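Carbohydrate deacetylase Agd3 (Neosartorya fumigata, PDB 6NWZ) probably removes N-acetyl groups from the exopolysaccharide galactosaminogalactan as a metal-binding carbohydrate esterase, a step required for fungal biofilm formation. Local coordinates at residues N305-I310 against T389-E394; Q143-T148 against E184-A189; F643-T648 against T677-I682. All coordinates share one frame; numbering follows the deposited sequence.

Contact 1. Residues N305-I310 against T389-E394; sequences NGNGNI and TFTHEE. With ZN (zinc ion), chain L.
One face of the Phe390 ring carries the first turn of helix 306-313: Asn307 N lies 3.4 Å above the ring plane, offset toward the rim, and Asn307 CB makes a CH-pi contact, 3.9 Å from the ring centroid. Ile310 CG1 approaches the ring obliquely. Folding CG anti to its own backbone nitrogen (chi1 -170°) swings the Phe390 ring back under the helix, although its first side-chain bond points away. The imidazole of His392 meets Asn305 ND2 and Glu394 OE2 at its edge, while its NE2 binds the zinc ion at 2.4 Å; Asp256 and His388 supply the other two protein ligands.

The backbone of Phe390 also serves the helix. Its O accepts Asn307 N at 3.0 Å, with the donor 42° above the carbonyl plane. Asn305 spans to the metal-bearing loop through a weak bond from ND2 to Thr389 O (3.0 Å). Asparagine suits position 307: its OD1 receives Ile328 N, and its ND2 gives a hydrogen to a water that bonds weakly to Thr391 O.

Of the N-H groups at the helix start, that of Asn307 is thus satisfied by the loop carrying the His-x3-His pair, and that of Gly306 by Asn410 of helix 400-417. The site is consistent with an Asp-His-His metal centre as in other polysaccharide deacetylases, its second histidine held beside a buried helix start.

Contact 2. Residues Q143-T148 against E184-A189; sequences QLLSFT and EIAQFA
Gln187 O is gripped by Ser146 N at 3.2 Å and by a water at 2.9 Å, and Leu145 CA adds a C-H contact to the same oxygen. The water also lies close to Ser146 OG, at a separation too short to be trusted in detail; the small polar side chain of serine suits this partly exposed position. Gln187 N returns a bond to Ser146 O (2.9 Å), which makes the two residues a hydrogen-bonded antiparallel pair. The ladder continues at both ends, with Ala189 N donating almost straight to Leu144 O (2.7 Å) and Thr148 N donating to Ile185 O.

Side chains alternate between the two faces along each strand, and paired residues share a face. Beside Ser146, the methyl CG2 of Thr148 presses on Gln187 CB at 3.5 Å, the two side chains crossing at about a right angle. The extended Gln187 chain carries NE2 back along its own strand to Glu184 OE2, which is met on the syn side; Glu184 OE1 has a second partner in Thr199. Leu145, Phe147, Ala186 and Phe188 project to the other face. There Leu145 CD1 touches Ala186 CB (3.8 Å), the short alanine fitting between bulkier neighbours, and the Phe147 ring turns its edge to Ile185 O. Gln143, its CG anti to N (chi1 -174°), sends NE2 to Ala189 O at 3.2 Å while OE1 is taken by His171; its amide plane lies only 19° from that of the Phe188 ring.

Within the carbohydrate-binding module of family CBM87, this antiparallel pair is flanked by strand 164-165 next to 144-147 and by strand 198-206 next to 182-188. Helix 224-237 covers the apolar face, with Leu229 against Leu145 and Phe147, and Ala232 against Phe147.

Contact 3. Residues F643-T648 against T677-I682; sequences FPVAPT and TLSTPI. With MAN (alpha-D-mannopyranose), chain E.
Val645, Thr648 and Ser679 are among the residues that lose the most surface here, and each joins the loop 643-648 in its own way to the segment 677-682, where strand 674-683 is broken by a corner at Ser679 and Thr680. Val645 points at that segment and works with both branches. CG1, anti to the backbone nitrogen (chi1 176°), reaches Thr680 O at 3.3 Å, and CG2 lies 4.0 Å from Ile682 CG1, the two side chains sliding past each other in opposite directions. A beta-branched residue suits a place where two neighbours must be met at once. Pro644 CG extends this apolar patch onto Ile682 CD1.

Thr648 bonds twice to one oxygen: its N points nearly along the C=O axis of Thr677 at 2.7 Å, and its OG1 gives a second bond to Thr677 O at 3.2 Å. The methyl CG2 meanwhile packs on Thr677 CG2 (3.7 Å), so both halves of the threonine are used. Ser679 answers from the corner, its N donating to Ala646 O at 3.1 Å in the carbonyl plane; its OG also turns to that oxygen, though at a length too short to be trusted in detail.

These bonds flank a single bridge, Pro647 with Leu678. Proline is tolerated there because the bonds come from its neighbours, and its CG sits over the Phe643 ring, which meets Leu678 CD1 at its edge.

Thr680 OG1 is bonded covalently to a mannose, marking O-glycosylation at the corner. The polar bonds across the contact all end on two backbone carbonyls, Ala646 O and Thr677 O, beside the apolar patch, while the hydroxyl of Thr680 carries the sugar.

Overall arrangement
From the N terminus, the three contacts follow one another in series, none nested and none crossing. Contact 2 comes first, closing a loop of 35 residues without helix inside the CBM87 module. Contact 1 then closes the longest loop, 78 residues, in the deacetylase domain, bringing a helix start up to the metal-bearing loop. Contact 3 closes 28 residues in the C-terminal domain, tying a loop to the last strand. Contact 1 lies on the opposite side of the chain's centre from the other two, whose nearest atoms are about 17 Å apart. A separate zinc ion, held by Glu210 and Leu684, links the CBM87 region to the chain's C-terminal end near contact 3.

Contact 1. Residues N305-I310 against T389-E394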
# COMPACT_ATOMS: atom_id res chain seq x y z
N ASN A 305 10.73 21.57 -9.70
CA ASN A 305 12.11 21.90 -10.05
C ASN A 305 12.16 23.40 -10.32
O ASN A 305 11.74 23.86 -11.39
CB ASN A 305 12.58 21.11 -11.25
CG ASN A 305 12.56 19.62 -11.01
OD1 ASN A 305 11.59 18.95 -11.33
ND2 ASN A 305 13.64 19.10 -10.44
N GLY A 306 12.68 24.17 -9.35
CA GLY A 306 12.66 25.61 -9.47
C GLY A 306 13.39 26.14 -10.69
O GLY A 306 12.98 27.16 -11.26
N ASN A 307 14.46 25.47 -11.12
CA ASN A 307 15.22 25.96 -12.26
C ASN A 307 14.39 25.96 -13.53
O ASN A 307 14.61 26.79 -14.42
CB ASN A 307 16.49 25.13 -12.44
CG ASN A 307 17.45 25.73 -13.46
OD1 ASN A 307 18.00 26.81 -13.25
ND2 ASN A 307 17.66 25.03 -14.57
N GLY A 308 13.42 25.05 -13.64
CA GLY A 308 12.51 25.08 -14.77
C GLY A 308 11.67 26.33 -14.81
O GLY A 308 11.22 26.76 -15.89
N ASN A 309 11.43 26.94 -13.65
CA ASN A 309 10.71 28.21 -13.62
C ASN A 309 11.59 29.35 -14.12
O ASN A 309 11.13 30.21 -14.87
CB ASN A 309 10.22 28.49 -12.20
CG ASN A 309 9.67 29.89 -12.03
OD1 ASN A 309 10.15 30.66 -11.20
ND2 ASN A 309 8.66 30.23 -12.82
N ILE A 310 12.87 29.37 -13.72
CA ILE A 310 13.76 30.44 -14.16
C ILE A 310 14.04 30.32 -15.65
O ILE A 310 14.11 31.32 -16.36
CB ILE A 310 15.06 30.43 -13.33
CG1 ILE A 310 14.74 30.43 -11.83
CG2 ILE A 310 15.93 31.61 -13.70
CD1 ILE A 310 14.02 31.68 -11.35
N THR A 389 14.52 18.83 -6.20
CA THR A 389 15.79 19.50 -6.48
C THR A 389 15.64 20.66 -7.46
O THR A 389 14.64 20.75 -8.18
CB THR A 389 16.86 18.53 -6.99
OG1 THR A 389 16.53 18.08 -8.31
CG2 THR A 389 16.99 17.34 -6.05
N PHE A 390 16.63 21.54 -7.49
CA PHE A 390 16.49 22.78 -8.25
C PHE A 390 16.61 22.53 -9.75
O PHE A 390 15.69 22.83 -10.52
CB PHE A 390 17.53 23.81 -7.78
CG PHE A 390 17.31 25.19 -8.33
CD1 PHE A 390 16.17 25.91 -8.03
CD2 PHE A 390 18.27 25.78 -9.14
CE1 PHE A 390 15.98 27.18 -8.54
CE2 PHE A 390 18.09 27.06 -9.65
CZ PHE A 390 16.94 27.76 -9.35
N THR A 391 17.73 21.95 -10.19
CA THR A 391 18.02 21.78 -11.61
C THR A 391 17.78 20.37 -12.11
O THR A 391 17.98 20.11 -13.30
CB THR A 391 19.47 22.18 -11.90
OG1 THR A 391 20.35 21.12 -11.52
CG2 THR A 391 19.84 23.42 -11.12
N HIS A 392 17.35 19.45 -11.24
CA HIS A 392 17.14 18.05 -11.59
C HIS A 392 18.46 17.36 -11.96
O HIS A 392 18.47 16.41 -12.76
CB HIS A 392 16.11 17.89 -12.71
CG HIS A 392 15.60 16.49 -12.87
ND1 HIS A 392 16.37 15.48 -13.39
CD2 HIS A 392 14.40 15.95 -12.57
CE1 HIS A 392 15.66 14.36 -13.41
NE2 HIS A 392 14.47 14.62 -12.91
N GLU A 393 19.57 17.82 -11.39
CA GLU A 393 20.86 17.19 -11.64
C GLU A 393 20.90 15.80 -11.04
O GLU A 393 20.54 15.60 -9.87
CB GLU A 393 21.99 18.04 -11.06
CG GLU A 393 23.38 17.42 -11.21
CD GLU A 393 24.47 18.23 -10.53
OE1 GLU A 393 24.13 19.21 -9.83
OE2 GLU A 393 25.66 17.90 -10.70
N GLU A 394 21.34 14.83 -11.84
CA GLU A 394 21.53 13.47 -11.35
C GLU A 394 22.69 13.43 -10.37
O GLU A 394 23.75 14.03 -10.62
CB GLU A 394 21.78 12.52 -12.52
CG GLU A 394 21.05 12.93 -13.80
CD GLU A 394 19.89 12.03 -14.14
OE1 GLU A 394 20.07 10.79 -14.09
OE2 GLU A 394 18.79 12.55 -14.45
ZN ZN L . 12.36 13.84 -12.09
O HOH W 1 16.54 22.64 -15.09

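Contact 2. Residues Q143-T148 against E184-A189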
# COMPACT_ATOMS: atom_id res chain seq x y z
N GLN A 143 -12.98 -18.16 -13.89
CA GLN A 143 -14.20 -18.45 -13.14
C GLN A 143 -14.38 -17.34 -12.12
O GLN A 143 -13.53 -17.18 -11.23
CB GLN A 143 -14.16 -19.82 -12.46
CG GLN A 143 -15.48 -20.20 -11.80
CD GLN A 143 -15.57 -21.68 -11.46
OE1 GLN A 143 -14.60 -22.27 -10.98
NE2 GLN A 143 -16.73 -22.27 -11.71
N LEU A 144 -15.46 -16.58 -12.24
CA LEU A 144 -15.68 -15.45 -11.36
C LEU A 144 -16.09 -15.91 -9.97
O LEU A 144 -16.82 -16.90 -9.82
CB LEU A 144 -16.74 -14.52 -11.95
CG LEU A 144 -16.29 -13.87 -13.26
CD1 LEU A 144 -17.27 -12.79 -13.66
CD2 LEU A 144 -14.89 -13.29 -13.11
N LEU A 145 -15.61 -15.19 -8.96
CA LEU A 145 -15.86 -15.50 -7.56
C LEU A 145 -16.41 -14.25 -6.88
O LEU A 145 -15.99 -13.13 -7.20
CB LEU A 145 -14.57 -15.97 -6.87
CG LEU A 145 -14.44 -15.88 -5.35
CD1 LEU A 145 -15.39 -16.84 -4.68
CD2 LEU A 145 -13.03 -16.19 -4.93
N SER A 146 -17.34 -14.44 -5.95
CA SER A 146 -17.92 -13.30 -5.25
C SER A 146 -18.45 -13.75 -3.90
O SER A 146 -18.91 -14.88 -3.74
CB SER A 146 -19.05 -12.66 -6.05
OG SER A 146 -20.18 -13.51 -6.04
N PHE A 147 -18.39 -12.84 -2.92
CA PHE A 147 -19.03 -13.07 -1.64
C PHE A 147 -20.54 -12.93 -1.78
O PHE A 147 -21.03 -11.94 -2.34
CB PHE A 147 -18.51 -12.08 -0.59
CG PHE A 147 -17.15 -12.42 -0.07
CD1 PHE A 147 -16.95 -13.53 0.73
CD2 PHE A 147 -16.06 -11.62 -0.38
CE1 PHE A 147 -15.69 -13.85 1.20
CE2 PHE A 147 -14.80 -11.93 0.09
CZ PHE A 147 -14.62 -13.04 0.88
N THR A 148 -21.28 -13.91 -1.28
CA THR A 148 -22.73 -13.87 -1.31
C THR A 148 -23.34 -13.53 0.05
O THR A 148 -24.53 -13.22 0.11
CB THR A 148 -23.29 -15.21 -1.79
OG1 THR A 148 -22.80 -16.26 -0.95
CG2 THR A 148 -22.85 -15.46 -3.22
N GLU A 184 -22.98 -20.92 3.30
CA GLU A 184 -22.15 -20.46 2.20
C GLU A 184 -21.94 -18.95 2.30
O GLU A 184 -22.91 -18.20 2.51
CB GLU A 184 -22.79 -20.82 0.86
CG GLU A 184 -22.27 -20.02 -0.32
CD GLU A 184 -22.90 -20.43 -1.64
OE1 GLU A 184 -22.77 -21.61 -2.04
OE2 GLU A 184 -23.52 -19.56 -2.29
N ILE A 185 -20.70 -18.51 2.16
CA ILE A 185 -20.38 -17.08 2.15
C ILE A 185 -19.80 -16.62 0.82
O ILE A 185 -19.81 -15.40 0.56
CB ILE A 185 -19.42 -16.70 3.30
CG1 ILE A 185 -18.04 -17.32 3.08
CG2 ILE A 185 -19.98 -17.13 4.65
CD1 ILE A 185 -16.98 -16.79 4.02
N ALA A 186 -19.29 -17.52 -0.02
CA ALA A 186 -18.76 -17.16 -1.33
C ALA A 186 -19.20 -18.20 -2.34
O ALA A 186 -19.52 -19.35 -1.99
CB ALA A 186 -17.23 -17.05 -1.31
N GLN A 187 -19.21 -17.81 -3.61
CA GLN A 187 -19.82 -18.62 -4.64
C GLN A 187 -19.04 -18.48 -5.95
O GLN A 187 -18.68 -17.37 -6.34
CB GLN A 187 -21.29 -18.21 -4.83
CG GLN A 187 -22.06 -18.99 -5.87
CD GLN A 187 -23.53 -18.65 -5.84
OE1 GLN A 187 -24.04 -17.98 -6.74
NE2 GLN A 187 -24.23 -19.12 -4.82
N PHE A 188 -18.77 -19.61 -6.59
CA PHE A 188 -18.18 -19.61 -7.92
C PHE A 188 -19.27 -19.41 -8.97
O PHE A 188 -20.26 -20.14 -8.99
CB PHE A 188 -17.43 -20.91 -8.20
CG PHE A 188 -16.21 -21.11 -7.36
CD1 PHE A 188 -15.19 -20.18 -7.36
CD2 PHE A 188 -16.07 -22.24 -6.57
CE1 PHE A 188 -14.06 -20.36 -6.59
CE2 PHE A 188 -14.94 -22.43 -5.79
CZ PHE A 188 -13.93 -21.49 -5.80
N ALA A 189 -19.08 -18.42 -9.83
CA ALA A 189 -20.01 -18.19 -10.92
C ALA A 189 -19.86 -19.26 -11.99
O ALA A 189 -18.81 -19.90 -12.10
CB ALA A 189 -19.78 -16.80 -11.52
O HOH W 2 -20.29 -15.34 -7.63

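Contact 3. Residues F643-T648 against T677-I682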
# COMPACT_ATOMS: atom_id res chain seq x y z
N PHE A 643 -11.66 -1.49 17.25
CA PHE A 643 -12.85 -1.87 18.00
C PHE A 643 -14.03 -2.06 17.07
O PHE A 643 -14.34 -1.16 16.28
CB PHE A 643 -13.19 -0.81 19.05
CG PHE A 643 -12.28 -0.81 20.24
CD1 PHE A 643 -11.11 -0.07 20.24
CD2 PHE A 643 -12.60 -1.55 21.37
CE1 PHE A 643 -10.27 -0.07 21.34
CE2 PHE A 643 -11.76 -1.56 22.47
CZ PHE A 643 -10.60 -0.82 22.45
N PRO A 644 -14.73 -3.21 17.14
CA PRO A 644 -15.97 -3.37 16.38
C PRO A 644 -17.17 -2.84 17.15
O PRO A 644 -18.25 -2.60 16.59
CB PRO A 644 -16.06 -4.88 16.17
CG PRO A 644 -15.42 -5.43 17.42
CD PRO A 644 -14.36 -4.44 17.85
N VAL A 645 -17.00 -2.68 18.46
CA VAL A 645 -17.98 -2.08 19.34
C VAL A 645 -17.28 -0.98 20.12
O VAL A 645 -16.14 -1.16 20.56
CB VAL A 645 -18.62 -3.11 20.30
CG1 VAL A 645 -19.57 -2.42 21.25
CG2 VAL A 645 -19.34 -4.18 19.52
N ALA A 646 -17.94 0.16 20.27
CA ALA A 646 -17.32 1.29 20.93
C ALA A 646 -17.01 0.95 22.38
O ALA A 646 -17.87 0.39 23.08
CB ALA A 646 -18.24 2.51 20.86
N PRO A 647 -15.80 1.23 22.86
CA PRO A 647 -15.51 1.06 24.29
C PRO A 647 -16.24 2.11 25.12
O PRO A 647 -16.77 3.10 24.61
CB PRO A 647 -13.99 1.23 24.37
CG PRO A 647 -13.64 2.05 23.17
CD PRO A 647 -14.61 1.63 22.10
N THR A 648 -16.27 1.88 26.44
CA THR A 648 -16.98 2.79 27.33
C THR A 648 -16.35 4.17 27.36
O THR A 648 -17.05 5.16 27.60
CB THR A 648 -17.04 2.22 28.74
OG1 THR A 648 -15.73 1.79 29.14
CG2 THR A 648 -18.01 1.04 28.81
N THR A 677 -13.17 -1.19 28.42
CA THR A 677 -14.40 -1.95 28.64
C THR A 677 -15.34 -1.76 27.45
O THR A 677 -15.66 -0.62 27.09
CB THR A 677 -15.08 -1.51 29.93
OG1 THR A 677 -14.32 -1.97 31.05
CG2 THR A 677 -16.49 -2.07 30.01
N LEU A 678 -15.77 -2.86 26.86
CA LEU A 678 -16.70 -2.80 25.74
C LEU A 678 -18.06 -2.31 26.22
O LEU A 678 -18.62 -2.85 27.18
CB LEU A 678 -16.84 -4.17 25.08
CG LEU A 678 -15.95 -4.48 23.88
CD1 LEU A 678 -14.49 -4.12 24.15
CD2 LEU A 678 -16.08 -5.95 23.52
N SER A 679 -18.59 -1.28 25.56
CA SER A 679 -19.91 -0.77 25.92
C SER A 679 -20.98 -1.83 25.72
O SER A 679 -21.81 -2.07 26.61
CB SER A 679 -20.24 0.48 25.10
OG SER A 679 -20.24 0.17 23.71
N THR A 680 -20.98 -2.48 24.56
CA THR A 680 -21.83 -3.63 24.30
C THR A 680 -20.95 -4.87 24.15
O THR A 680 -20.23 -4.99 23.15
CB THR A 680 -22.68 -3.40 23.04
OG1 THR A 680 -23.78 -2.53 23.35
CG2 THR A 680 -23.25 -4.72 22.53
N PRO A 681 -20.94 -5.77 25.13
CA PRO A 681 -20.04 -6.93 25.06
C PRO A 681 -20.30 -7.80 23.84
O PRO A 681 -21.45 -8.00 23.43
CB PRO A 681 -20.35 -7.69 26.36
CG PRO A 681 -20.84 -6.66 27.29
CD PRO A 681 -21.61 -5.67 26.44
N ILE A 682 -19.22 -8.32 23.27
CA ILE A 682 -19.31 -9.15 22.07
C ILE A 682 -19.61 -10.58 22.48
O ILE A 682 -18.83 -11.21 23.19
CB ILE A 682 -18.01 -9.08 21.26
CG1 ILE A 682 -17.76 -7.65 20.77
CG2 ILE A 682 -18.05 -10.08 20.11
CD1 ILE A 682 -16.41 -7.47 20.13
C1 MAN E . -23.56 -1.16 22.94
C2 MAN E . -24.93 -0.95 23.64
C3 MAN E . -26.04 -1.73 22.91
C4 MAN E . -26.06 -1.40 21.41
C5 MAN E . -24.68 -1.62 20.79
C6 MAN E . -24.60 -1.12 19.35
O2 MAN E . -25.33 0.43 23.61
O3 MAN E . -27.33 -1.51 23.50
O4 MAN E . -27.00 -2.23 20.74
O5 MAN E . -23.64 -0.92 21.55
O6 MAN E . -23.25 -0.81 19.05